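PDB 3C38: autoinducer 2 sensor kinase/phosphatase LuxQ from Vibrio cholerae, which binds the complex of autoinducer 2 and LuxP, which turns it from a kinase feeding phosphoryl groups through LuxU to LuxO into a phosphatase. Local coordinates for residues I104-Q107 and E108-K111; A39-I42 and H43-T47. One frame throughout, in Å; residues are numbered along the deposited sequence.

Contact 1: residues I104-Q107 and E108-K111; sequences IAQQ and ELNK
Ala105 O takes the amides of Glu108 and Leu109 at once, and with this the first turn of the helix 106-115 closes; Ala105 is the N-cap residue of that helix. The helix packs on the five-stranded antiparallel sheet of the periplasmic sensor region, which belongs to the Cache clan. Of the two backbone bonds to Ala105 O, the one from Leu109 N is the longer at 3.2 Å but the straighter, its donor standing nearly in line with the carbonyl. Glu108 N comes closer, 2.7 Å from Ala105 O, yet it sits 42° above the carbonyl plane and its N-H is bent away from the acceptor. The next turn is slacker: Gln106 O and Gln107 O draw only weak bonds from the amides of Leu109, Asn110 and Lys111.

Among the apolar groups, Ile104 CG2 meets Leu109 CD1 at 4.0 Å, the two side chains crossing at about a right angle. A chi1 of -58° puts CG2 opposite the backbone N of Ile104, beside the carbonyl carbon, and from there it meets CD1. Both side chains are buried, resting on Ala99 and on strand 83-88 through Leu83 and Phe85.

Of the polar side chains, Glu108 and Asn110 also touch the sheet, at Thr127 and Ile92. Lys111 lays its CG against Gln107 O at 3.2 Å and runs on extended, which brings NZ to a long, weak salt bridge with Glu108 OE2 at 3.5 Å. Glu108 is folded back at chi2 (-54°), and its CB lies 3.4 Å from Ala105 O. Asn110 turns its amide back along the helix, where ND2 makes a weak bond of 3.2 Å to Gln106 O.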
ATOM      1  N   ILE A 104       5.258 -13.206  -3.913  1.00 47.07           N
ATOM      2  CA  ILE A 104       4.604 -13.561  -2.665  1.00 48.83           C
ATOM      3  C   ILE A 104       4.014 -14.956  -2.852  1.00 50.87           C
ATOM      4  O   ILE A 104       3.256 -15.193  -3.793  1.00 52.12           O
ATOM      5  CB  ILE A 104       3.467 -12.579  -2.324  1.00 48.17           C
ATOM      6  CG1 ILE A 104       4.014 -11.153  -2.242  1.00 47.82           C
ATOM      7  CG2 ILE A 104       2.837 -12.969  -1.007  1.00 45.61           C
ATOM      8  CD1 ILE A 104       2.967 -10.100  -1.937  1.00 47.91           C
ATOM      9  N   ALA A 105       4.375 -15.878  -1.966  1.00 52.13           N
ATOM     10  CA  ALA A 105       3.886 -17.249  -2.058  1.00 53.40           C
ATOM     11  C   ALA A 105       2.494 -17.377  -1.471  1.00 53.75           C
ATOM     12  O   ALA A 105       2.208 -16.851  -0.399  1.00 53.83           O
ATOM     13  CB  ALA A 105       4.837 -18.187  -1.342  1.00 52.74           C
ATOM     14  N   GLN A 106       1.633 -18.093  -2.180  1.00 55.35           N
ATOM     15  CA  GLN A 106       0.258 -18.299  -1.746  1.00 56.66           C
ATOM     16  C   GLN A 106       0.150 -18.579  -0.236  1.00 56.09           C
ATOM     17  O   GLN A 106      -0.798 -18.143   0.415  1.00 56.65           O
ATOM     18  CB  GLN A 106      -0.346 -19.459  -2.539  1.00 58.89           C
ATOM     19  CG  GLN A 106      -1.866 -19.445  -2.648  1.00 62.94           C
ATOM     20  CD  GLN A 106      -2.391 -18.257  -3.443  1.00 64.27           C
ATOM     21  OE1 GLN A 106      -1.810 -17.866  -4.456  1.00 66.33           O
ATOM     22  NE2 GLN A 106      -3.504 -17.692  -2.996  1.00 65.80           N
ATOM     23  N   GLN A 107       1.130 -19.286   0.318  1.00 54.69           N
ATOM     24  CA  GLN A 107       1.111 -19.628   1.739  1.00 54.93           C
ATOM     25  C   GLN A 107       1.380 -18.437   2.645  1.00 53.51           C
ATOM     26  O   GLN A 107       0.876 -18.379   3.766  1.00 53.73           O
ATOM     27  CB  GLN A 107       2.134 -20.724   2.037  1.00 57.42           C
ATOM     28  CG  GLN A 107       2.227 -21.789   0.961  1.00 61.97           C
ATOM     29  CD  GLN A 107       2.978 -21.304  -0.272  1.00 64.41           C
ATOM     30  OE1 GLN A 107       4.177 -21.001  -0.205  1.00 66.13           O
ATOM     31  NE2 GLN A 107       2.278 -21.227  -1.404  1.00 64.21           N
ATOM     32  N   GLU A 108       2.195 -17.496   2.177  1.00 51.97           N
ATOM     33  CA  GLU A 108       2.495 -16.305   2.967  1.00 49.65           C
ATOM     34  C   GLU A 108       1.242 -15.438   3.026  1.00 47.70           C
ATOM     35  O   GLU A 108       0.996 -14.734   4.006  1.00 45.23           O
ATOM     36  CB  GLU A 108       3.648 -15.519   2.338  1.00 52.05           C
ATOM     37  CG  GLU A 108       5.011 -16.193   2.463  1.00 54.29           C
ATOM     38  CD  GLU A 108       5.353 -16.556   3.896  1.00 54.95           C
ATOM     39  OE1 GLU A 108       5.084 -15.737   4.799  1.00 56.58           O
ATOM     40  OE2 GLU A 108       5.898 -17.659   4.120  1.00 58.05           O
ATOM     41  N   LEU A 109       0.450 -15.507   1.961  1.00 45.81           N
ATOM     42  CA  LEU A 109      -0.787 -14.754   1.872  1.00 44.69           C
ATOM     43  C   LEU A 109      -1.718 -15.237   2.988  1.00 44.61           C
ATOM     44  O   LEU A 109      -2.430 -14.445   3.602  1.00 44.62           O
ATOM     45  CB  LEU A 109      -1.417 -14.980   0.496  1.00 43.98           C
ATOM     46  CG  LEU A 109      -2.094 -13.786  -0.170  1.00 43.17           C
ATOM     47  CD1 LEU A 109      -1.100 -12.649  -0.302  1.00 44.25           C
ATOM     48  CD2 LEU A 109      -2.621 -14.189  -1.531  1.00 43.13           C
ATOM     49  N   ASN A 110      -1.690 -16.543   3.256  1.00 45.47           N
ATOM     50  CA  ASN A 110      -2.518 -17.144   4.302  1.00 45.34           C
ATOM     51  C   ASN A 110      -2.123 -16.622   5.665  1.00 43.58           C
ATOM     52  O   ASN A 110      -2.965 -16.416   6.540  1.00 43.62           O
ATOM     53  CB  ASN A 110      -2.365 -18.668   4.297  1.00 46.48           C
ATOM     54  CG  ASN A 110      -3.365 -19.352   3.398  1.00 47.20           C
ATOM     55  OD1 ASN A 110      -4.540 -19.464   3.737  1.00 47.28           O
ATOM     56  ND2 ASN A 110      -2.905 -19.806   2.236  1.00 47.92           N
ATOM     57  N   LYS A 111      -0.827 -16.413   5.841  1.00 43.63           N
ATOM     58  CA  LYS A 111      -0.300 -15.913   7.101  1.00 43.60           C
ATOM     59  C   LYS A 111      -0.733 -14.468   7.359  1.00 43.98           C
ATOM     60  O   LYS A 111      -0.852 -14.035   8.513  1.00 43.59           O
ATOM     61  CB  LYS A 111       1.220 -16.018   7.079  1.00 45.38           C
ATOM     62  CG  LYS A 111       1.730 -17.398   6.645  1.00 45.72           C
ATOM     63  CD  LYS A 111       3.236 -17.519   6.875  1.00 47.75           C
ATOM     64  CE  LYS A 111       3.726 -18.953   6.773  1.00 48.56           C
ATOM     65  NZ  LYS A 111       5.151 -19.056   7.210  1.00 51.52           N
TER

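Contact 2: residues A39-I42 and H43-T47; sequences ALRI and HQDST
His43 and Ala39 meet one turn apart, the imidazole lying back along the helix so that His43 CD2 comes to 3.1 Å from Ala39 O. With chi1 at -67° the ring stands beside the backbone N of His43, and this carries CD2 to the same carbonyl oxygen that accepts the His43 amide. That backbone bond is nearly straight at the hydrogen (173°). Three more of the same i to i+4 kind follow, onto the carbonyls of Leu40, Arg41 and Ile42; the one from Asp45 N to Arg41 O is short at 2.8 Å. One turn on, Thr47 OG1 donates to His43 O at 2.9 Å, from the face of the carbonyl opposite to that used by Thr47 N.

On another side of the helix, Asp45 OD2 lies 3.7 Å from Arg41 CG, a contact with the aliphatic part of the arginine. The guanidinium bends away at chi3, leaving Arg41 NH1 5.0 Å from Asp45 OD2, too far for a salt bridge. Asp45 instead pairs with Arg139 through OD2 and with Ser141 through OD1, both on strand 134-143. Gln44, extended beyond CG and buried, adds OE1 as a second acceptor for Arg139, while its NE2 reaches Leu155 O weakly. The sheet thus fixes both side-chain ends, and Leu40 packs on Trp122 and Ile159.

The doubly held carbonyl of His43 lies in the last turn of the long helix 22-47, which packs on the five-stranded antiparallel sheet as in sensor domains of the Cache clan.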
ATOM      1  N   ALA A  39      -8.318   6.885  -0.448  1.00 31.01           N
ATOM      2  CA  ALA A  39      -8.924   6.505  -1.720  1.00 32.33           C
ATOM      3  C   ALA A  39      -9.141   4.990  -1.793  1.00 32.75           C
ATOM      4  O   ALA A  39     -10.199   4.526  -2.215  1.00 33.50           O
ATOM      5  CB  ALA A  39      -8.040   6.966  -2.891  1.00 30.69           C
ATOM      6  N   LEU A  40      -8.137   4.218  -1.386  1.00 32.34           N
ATOM      7  CA  LEU A  40      -8.253   2.767  -1.432  1.00 31.83           C
ATOM      8  C   LEU A  40      -9.268   2.238  -0.435  1.00 30.88           C
ATOM      9  O   LEU A  40      -9.990   1.291  -0.727  1.00 29.97           O
ATOM     10  CB  LEU A  40      -6.892   2.117  -1.186  1.00 33.00           C
ATOM     11  CG  LEU A  40      -5.962   2.201  -2.395  1.00 36.57           C
ATOM     12  CD1 LEU A  40      -4.644   1.580  -2.054  1.00 35.82           C
ATOM     13  CD2 LEU A  40      -6.585   1.484  -3.584  1.00 35.78           C
ATOM     14  N   ARG A  41      -9.317   2.852   0.741  1.00 31.19           N
ATOM     15  CA  ARG A  41     -10.259   2.445   1.773  1.00 33.32           C
ATOM     16  C   ARG A  41     -11.693   2.657   1.285  1.00 35.00           C
ATOM     17  O   ARG A  41     -12.540   1.748   1.366  1.00 34.29           O
ATOM     18  CB  ARG A  41     -10.016   3.256   3.051  1.00 36.90           C
ATOM     19  CG  ARG A  41     -11.161   3.176   4.062  1.00 40.24           C
ATOM     20  CD  ARG A  41     -10.795   3.831   5.387  1.00 41.17           C
ATOM     21  NE  ARG A  41     -10.414   5.237   5.250  1.00 44.96           N
ATOM     22  CZ  ARG A  41     -11.205   6.197   4.772  1.00 45.91           C
ATOM     23  NH1 ARG A  41     -12.439   5.918   4.371  1.00 43.90           N
ATOM     24  NH2 ARG A  41     -10.760   7.447   4.709  1.00 45.90           N
ATOM     25  N   ILE A  42     -11.953   3.860   0.775  1.00 33.88           N
ATOM     26  CA  ILE A  42     -13.268   4.227   0.265  1.00 34.15           C
ATOM     27  C   ILE A  42     -13.753   3.249  -0.803  1.00 34.20           C
ATOM     28  O   ILE A  42     -14.859   2.718  -0.709  1.00 35.29           O
ATOM     29  CB  ILE A  42     -13.249   5.658  -0.318  1.00 33.61           C
ATOM     30  CG1 ILE A  42     -13.062   6.666   0.818  1.00 33.86           C
ATOM     31  CG2 ILE A  42     -14.534   5.936  -1.088  1.00 32.31           C
ATOM     32  CD1 ILE A  42     -12.867   8.105   0.342  1.00 33.46           C
ATOM     33  N   HIS A  43     -12.934   3.009  -1.818  1.00 34.01           N
ATOM     34  CA  HIS A  43     -13.320   2.074  -2.862  1.00 35.68           C
ATOM     35  C   HIS A  43     -13.489   0.663  -2.306  1.00 34.76           C
ATOM     36  O   HIS A  43     -14.417  -0.045  -2.681  1.00 33.76           O
ATOM     37  CB  HIS A  43     -12.298   2.085  -3.997  1.00 38.19           C
ATOM     38  CG  HIS A  43     -12.265   3.379  -4.749  1.00 46.10           C
ATOM     39  ND1 HIS A  43     -13.409   4.002  -5.201  1.00 48.18           N
ATOM     40  CD2 HIS A  43     -11.230   4.178  -5.111  1.00 46.88           C
ATOM     41  CE1 HIS A  43     -13.081   5.130  -5.808  1.00 49.95           C
ATOM     42  NE2 HIS A  43     -11.769   5.259  -5.767  1.00 49.30           N
ATOM     43  N   GLN A  44     -12.596   0.266  -1.406  1.00 34.15           N
ATOM     44  CA  GLN A  44     -12.674  -1.056  -0.795  1.00 35.61           C
ATOM     45  C   GLN A  44     -14.010  -1.257  -0.075  1.00 34.87           C
ATOM     46  O   GLN A  44     -14.750  -2.200  -0.377  1.00 32.30           O
ATOM     47  CB  GLN A  44     -11.516  -1.259   0.196  1.00 35.74           C
ATOM     48  CG  GLN A  44     -11.721  -2.425   1.158  1.00 37.67           C
ATOM     49  CD  GLN A  44     -10.510  -2.718   2.037  1.00 38.29           C
ATOM     50  OE1 GLN A  44      -9.878  -1.809   2.586  1.00 35.54           O
ATOM     51  NE2 GLN A  44     -10.195  -4.002   2.186  1.00 32.20           N
ATOM     52  N   ASP A  45     -14.310  -0.366   0.868  1.00 34.45           N
ATOM     53  CA  ASP A  45     -15.544  -0.448   1.650  1.00 37.40           C
ATOM     54  C   ASP A  45     -16.823  -0.339   0.826  1.00 39.32           C
ATOM     55  O   ASP A  45     -17.870  -0.883   1.195  1.00 39.49           O
ATOM     56  CB  ASP A  45     -15.545   0.621   2.741  1.00 36.11           C
ATOM     57  CG  ASP A  45     -14.563   0.313   3.842  1.00 37.60           C
ATOM     58  OD1 ASP A  45     -14.169  -0.862   3.955  1.00 39.13           O
ATOM     59  OD2 ASP A  45     -14.199   1.224   4.603  1.00 39.21           O
ATOM     60  N   SER A  46     -16.728   0.362  -0.293  1.00 41.86           N
ATOM     61  CA  SER A  46     -17.860   0.540  -1.183  1.00 43.85           C
ATOM     62  C   SER A  46     -18.071  -0.735  -1.996  1.00 44.20           C
ATOM     63  O   SER A  46     -19.201  -1.167  -2.227  1.00 45.01           O
ATOM     64  CB  SER A  46     -17.598   1.717  -2.120  1.00 43.93           C
ATOM     65  OG  SER A  46     -18.762   2.032  -2.850  1.00 45.78           O
ATOM     66  N   THR A  47     -16.976  -1.343  -2.427  1.00 44.75           N
ATOM     67  CA  THR A  47     -17.057  -2.566  -3.206  1.00 44.77           C
ATOM     68  C   THR A  47     -17.436  -3.743  -2.314  1.00 45.64           C
ATOM     69  O   THR A  47     -17.992  -4.734  -2.781  1.00 45.79           O
ATOM     70  CB  THR A  47     -15.720  -2.861  -3.883  1.00 44.55           C
ATOM     71  OG1 THR A  47     -15.406  -1.793  -4.783  1.00 45.43           O
ATOM     72  CG2 THR A  47     -15.786  -4.168  -4.659  1.00 45.24           C
TER

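Contact 2 comes first along the chain, in the last turns of the long helix 22-47, and contact 1 follows at the start of helix 106-115. Their centres lie 23 Å apart, with nearest atoms about 13 Å from each other, so they do not touch. What joins them is the five-stranded antiparallel sheet: residues 39-47 pack on its strands 134-143 and 153-160, whereas residues 104-111 pack on 83-88, 91-95 and 123-127. Both therefore belong to the same half of the periplasmic region of LuxQ, the other half being built on the four-stranded sheet. The two contacts thus tie separate helices to different strands of one sheet, within the part of the receptor that lies outside the cytoplasm.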